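Local coordinates for aldo-keto reductase 1 (Coptotermes gestroi, PDB 5KET), which is an NADP-binding aldo-keto reductase that probably catalyses oxidation and reduction with that cofactor, at residues 247-253 with 264-268. Residues are numbered along the deposited sequence; the frame is centred on the assembly and turned at random.
Sequences PLTDPVV and PAQVL. With NAP (NADP nicotinamide-adenine-dinucleotide phosphate), chain C.
Leu268 reaches from helix 264-273 into the bend that leads up to helix 251-260, and three residues of that bend and helix close on it. Beyond its CB, with CG anti to the carbonyl carbon (chi1 -63°), the fork is set beside Val253, whose CG1 is 3.9 Å from Leu268 CG. Branch CD1 goes to the bend, where it meets Leu248 CD2. The same Leu268 CD1 sits against Pro247 at both its carbonyl O and its CB, with Pro247 CB 3.6 Å from Leu268 CD1, and the proline ring crosses the leucine at about a right angle. The other branch, CD2, turns to helix 251-260 and touches both methyls of Val253, with CG1 at 3.6 Å. Cutting Leu268 back to an alanine is likely to leave Pro247, Leu248 and Val253 without their shared apolar partner and to open a gap between bend and helix.

Leu248 meets the same helix one turn earlier, at Pro264 and Ala265. Its CD2 lies over the backbone where these two join, 3.7 Å from Ala265 CB, while Leu248 CB faces Pro264 CB at 4.1 Å. Val253, chi1 -165°, has CG1 opposite its amide nitrogen across the CA–CB bond, and that methyl also meets Val267 CB at 3.6 Å; the two valine side chains run antiparallel, side by side. Behind Val253, Leu308 of helix 302-310 and Leu311 continue the apolar layer. Asp250 N-caps helix 251-260, its OD1 accepting from Val252 N at 2.7 Å.

Next to Leu248 on the cofactor side, Ala265 CB comes within 3.5 Å of N6A on the NADP adenine, and Glu291 and Asn292 of helix 286-293 lie against the same methyl. The bend and the first turn of helix 251-260 pack on the first turn of helix 264-273, on the outside of the aldo-keto reductase TIM barrel, beside the adenine end of the NADP pocket.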
loop_
_atom_site.group_PDB
_atom_site.type_symbol
_atom_site.label_atom_id
_atom_site.label_comp_id
_atom_site.label_asym_id
_atom_site.label_seq_id
_atom_site.Cartn_x
_atom_site.Cartn_y
_atom_site.Cartn_z
ATOM N N PRO A 247 6.247 7.446 -15.847
ATOM C CA PRO A 247 7.347 6.478 -16.057
ATOM C C PRO A 247 7.041 5.411 -17.099
ATOM O O PRO A 247 7.955 4.660 -17.474
ATOM C CB PRO A 247 7.534 5.857 -14.663
ATOM C CG PRO A 247 6.228 6.088 -13.966
ATOM C CD PRO A 247 5.652 7.349 -14.511
ATOM N N LEU A 248 5.809 5.298 -17.572
ATOM C CA LEU A 248 5.538 4.442 -18.711
ATOM C C LEU A 248 5.768 5.145 -20.041
ATOM O O LEU A 248 5.859 4.469 -21.075
ATOM C CB LEU A 248 4.098 3.936 -18.662
ATOM C CG LEU A 248 3.651 3.348 -17.321
ATOM C CD1 LEU A 248 2.188 3.602 -17.145
ATOM C CD2 LEU A 248 3.987 1.888 -17.265
ATOM N N THR A 249 5.863 6.470 -20.051
ATOM C CA THR A 249 6.218 7.189 -21.266
ATOM C C THR A 249 7.707 7.453 -21.375
ATOM O O THR A 249 8.154 7.903 -22.430
ATOM C CB THR A 249 5.489 8.538 -21.352
ATOM O OG1 THR A 249 6.115 9.485 -20.469
ATOM C CG2 THR A 249 4.020 8.353 -21.001
ATOM N N ASP A 250 8.470 7.194 -20.317
ATOM C CA ASP A 250 9.889 7.524 -20.320
ATOM C C ASP A 250 10.610 6.709 -21.398
ATOM O O ASP A 250 10.405 5.495 -21.496
ATOM C CB ASP A 250 10.518 7.265 -18.955
ATOM C CG ASP A 250 11.952 7.753 -18.862
ATOM O OD1 ASP A 250 12.775 7.395 -19.729
ATOM O OD2 ASP A 250 12.251 8.518 -17.922
ATOM N N PRO A 251 11.442 7.349 -22.219
ATOM C CA PRO A 251 12.120 6.608 -23.296
ATOM C C PRO A 251 13.050 5.529 -22.781
ATOM O O PRO A 251 13.195 4.479 -23.432
ATOM C CB PRO A 251 12.901 7.695 -24.053
ATOM C CG PRO A 251 12.430 8.992 -23.536
ATOM C CD PRO A 251 11.540 8.804 -22.369
ATOM N N VAL A 252 13.692 5.756 -21.636
ATOM C CA VAL A 252 14.539 4.727 -21.042
ATOM C C VAL A 252 13.746 3.445 -20.842
ATOM O O VAL A 252 14.156 2.370 -21.294
ATOM C CB VAL A 252 15.155 5.226 -19.722
ATOM C CG1 VAL A 252 15.603 4.046 -18.870
ATOM C CG2 VAL A 252 16.324 6.174 -20.011
ATOM N N VAL A 253 12.573 3.546 -20.212
ATOM C CA VAL A 253 11.836 2.321 -19.922
ATOM C C VAL A 253 11.287 1.696 -21.200
ATOM O O VAL A 253 11.199 0.465 -21.311
ATOM C CB VAL A 253 10.715 2.578 -18.899
ATOM C CG1 VAL A 253 10.207 1.251 -18.349
ATOM C CG2 VAL A 253 11.203 3.479 -17.760
ATOM N N PRO A 264 6.112 -1.547 -20.910
ATOM C CA PRO A 264 6.647 -0.598 -19.929
ATOM C C PRO A 264 6.198 -0.866 -18.498
ATOM O O PRO A 264 7.015 -0.816 -17.569
ATOM C CB PRO A 264 6.102 0.757 -20.408
ATOM C CG PRO A 264 5.700 0.559 -21.780
ATOM C CD PRO A 264 5.565 -0.872 -22.096
ATOM N N ALA A 265 4.905 -1.139 -18.308
ATOM C CA ALA A 265 4.406 -1.413 -16.966
ATOM C C ALA A 265 5.154 -2.581 -16.336
ATOM O O ALA A 265 5.554 -2.515 -15.170
ATOM C CB ALA A 265 2.905 -1.683 -16.996
ATOM N N GLN A 266 5.366 -3.653 -17.097
ATOM C CA GLN A 266 6.072 -4.794 -16.531
ATOM C C GLN A 266 7.546 -4.507 -16.308
ATOM O O GLN A 266 8.151 -5.080 -15.392
ATOM C CB GLN A 266 5.928 -6.008 -17.430
ATOM C CG GLN A 266 4.538 -6.248 -17.933
ATOM C CD GLN A 266 4.575 -6.909 -19.282
ATOM O OE1 GLN A 266 5.060 -6.326 -20.228
ATOM N NE2 GLN A 266 4.094 -8.137 -19.378
ATOM N N VAL A 267 8.152 -3.658 -17.139
ATOM C CA VAL A 267 9.513 -3.239 -16.851
ATOM C C VAL A 267 9.564 -2.520 -15.511
ATOM O O VAL A 267 10.387 -2.834 -14.645
ATOM C CB VAL A 267 10.071 -2.355 -17.975
ATOM C CG1 VAL A 267 11.593 -2.319 -17.888
ATOM C CG2 VAL A 267 9.620 -2.859 -19.335
ATOM N N LEU A 268 8.646 -1.572 -15.308
ATOM C CA LEU A 268 8.643 -0.800 -14.072
ATOM C C LEU A 268 8.396 -1.681 -12.853
ATOM O O LEU A 268 8.995 -1.470 -11.791
ATOM C CB LEU A 268 7.585 0.300 -14.138
ATOM C CG LEU A 268 7.804 1.343 -15.225
ATOM C CD1 LEU A 268 6.696 2.354 -15.182
ATOM C CD2 LEU A 268 9.135 2.009 -15.002
HETATM P PA NAP C . -0.480 2.229 -10.007
HETATM O O1A NAP C . -1.239 0.938 -9.741
HETATM O O2A NAP C . 0.839 2.276 -10.297
HETATM O O5B NAP C . -1.418 3.113 -11.085
HETATM C C5B NAP C . -2.511 2.307 -11.451
HETATM C C4B NAP C . -3.215 3.075 -12.563
HETATM O O4B NAP C . -2.593 2.750 -13.785
HETATM C C3B NAP C . -4.734 2.759 -12.636
HETATM O O3B NAP C . -5.426 3.917 -12.996
HETATM C C2B NAP C . -4.835 1.740 -13.797
HETATM O O2B NAP C . -5.867 1.979 -14.645
HETATM C C1B NAP C . -3.470 1.943 -14.566
HETATM N N9A NAP C . -2.809 0.669 -14.818
HETATM C C8A NAP C . -2.774 -0.463 -13.983
HETATM N N7A NAP C . -2.076 -1.487 -14.528
HETATM C C5A NAP C . -1.645 -0.991 -15.772
HETATM C C6A NAP C . -0.878 -1.562 -16.797
HETATM N N6A NAP C . -0.407 -2.846 -16.694
HETATM N N1A NAP C . -0.580 -0.864 -17.937
HETATM C C2A NAP C . -1.084 0.424 -17.984
HETATM N N3A NAP C . -1.826 1.105 -17.088
HETATM C C4A NAP C . -2.094 0.350 -15.965
HETATM O O3 NAP C . -0.544 2.980 -8.581
HETATM P PN NAP C . -1.899 2.990 -7.777
HETATM O O1N NAP C . -3.097 2.497 -8.466
HETATM O O2N NAP C . -1.912 4.220 -6.904
HETATM O O5D NAP C . -1.596 1.766 -6.529
HETATM C C5D NAP C . -2.821 1.397 -6.094
HETATM C C4D NAP C . -2.638 0.498 -4.924
HETATM O O4D NAP C . -1.621 1.092 -4.115
HETATM C C3D NAP C . -3.948 0.618 -4.129
HETATM O O3D NAP C . -4.735 -0.472 -4.350
HETATM C C2D NAP C . -3.487 0.561 -2.707
HETATM O O2D NAP C . -3.398 -0.735 -2.289
HETATM C C1D NAP C . -2.049 1.111 -2.766
HETATM N N1N NAP C . -2.168 2.492 -2.231
HETATM C C2N NAP C . -1.728 2.737 -0.966
HETATM C C3N NAP C . -1.852 3.996 -0.427
HETATM C C7N NAP C . -1.354 4.218 0.917
HETATM O O7N NAP C . -0.981 3.297 1.665
HETATM N N7N NAP C . -1.310 5.521 1.356
HETATM C C4N NAP C . -2.448 5.039 -1.157
HETATM C C5N NAP C . -2.903 4.768 -2.431
HETATM C C6N NAP C . -2.773 3.502 -2.972
HETATM P P2B NAP C . -7.222 0.817 -14.748
HETATM O O1X NAP C . -7.671 0.878 -13.296
HETATM O O2X NAP C . -8.155 1.330 -15.810
HETATM O O3X NAP C . -6.425 -0.468 -14.969
#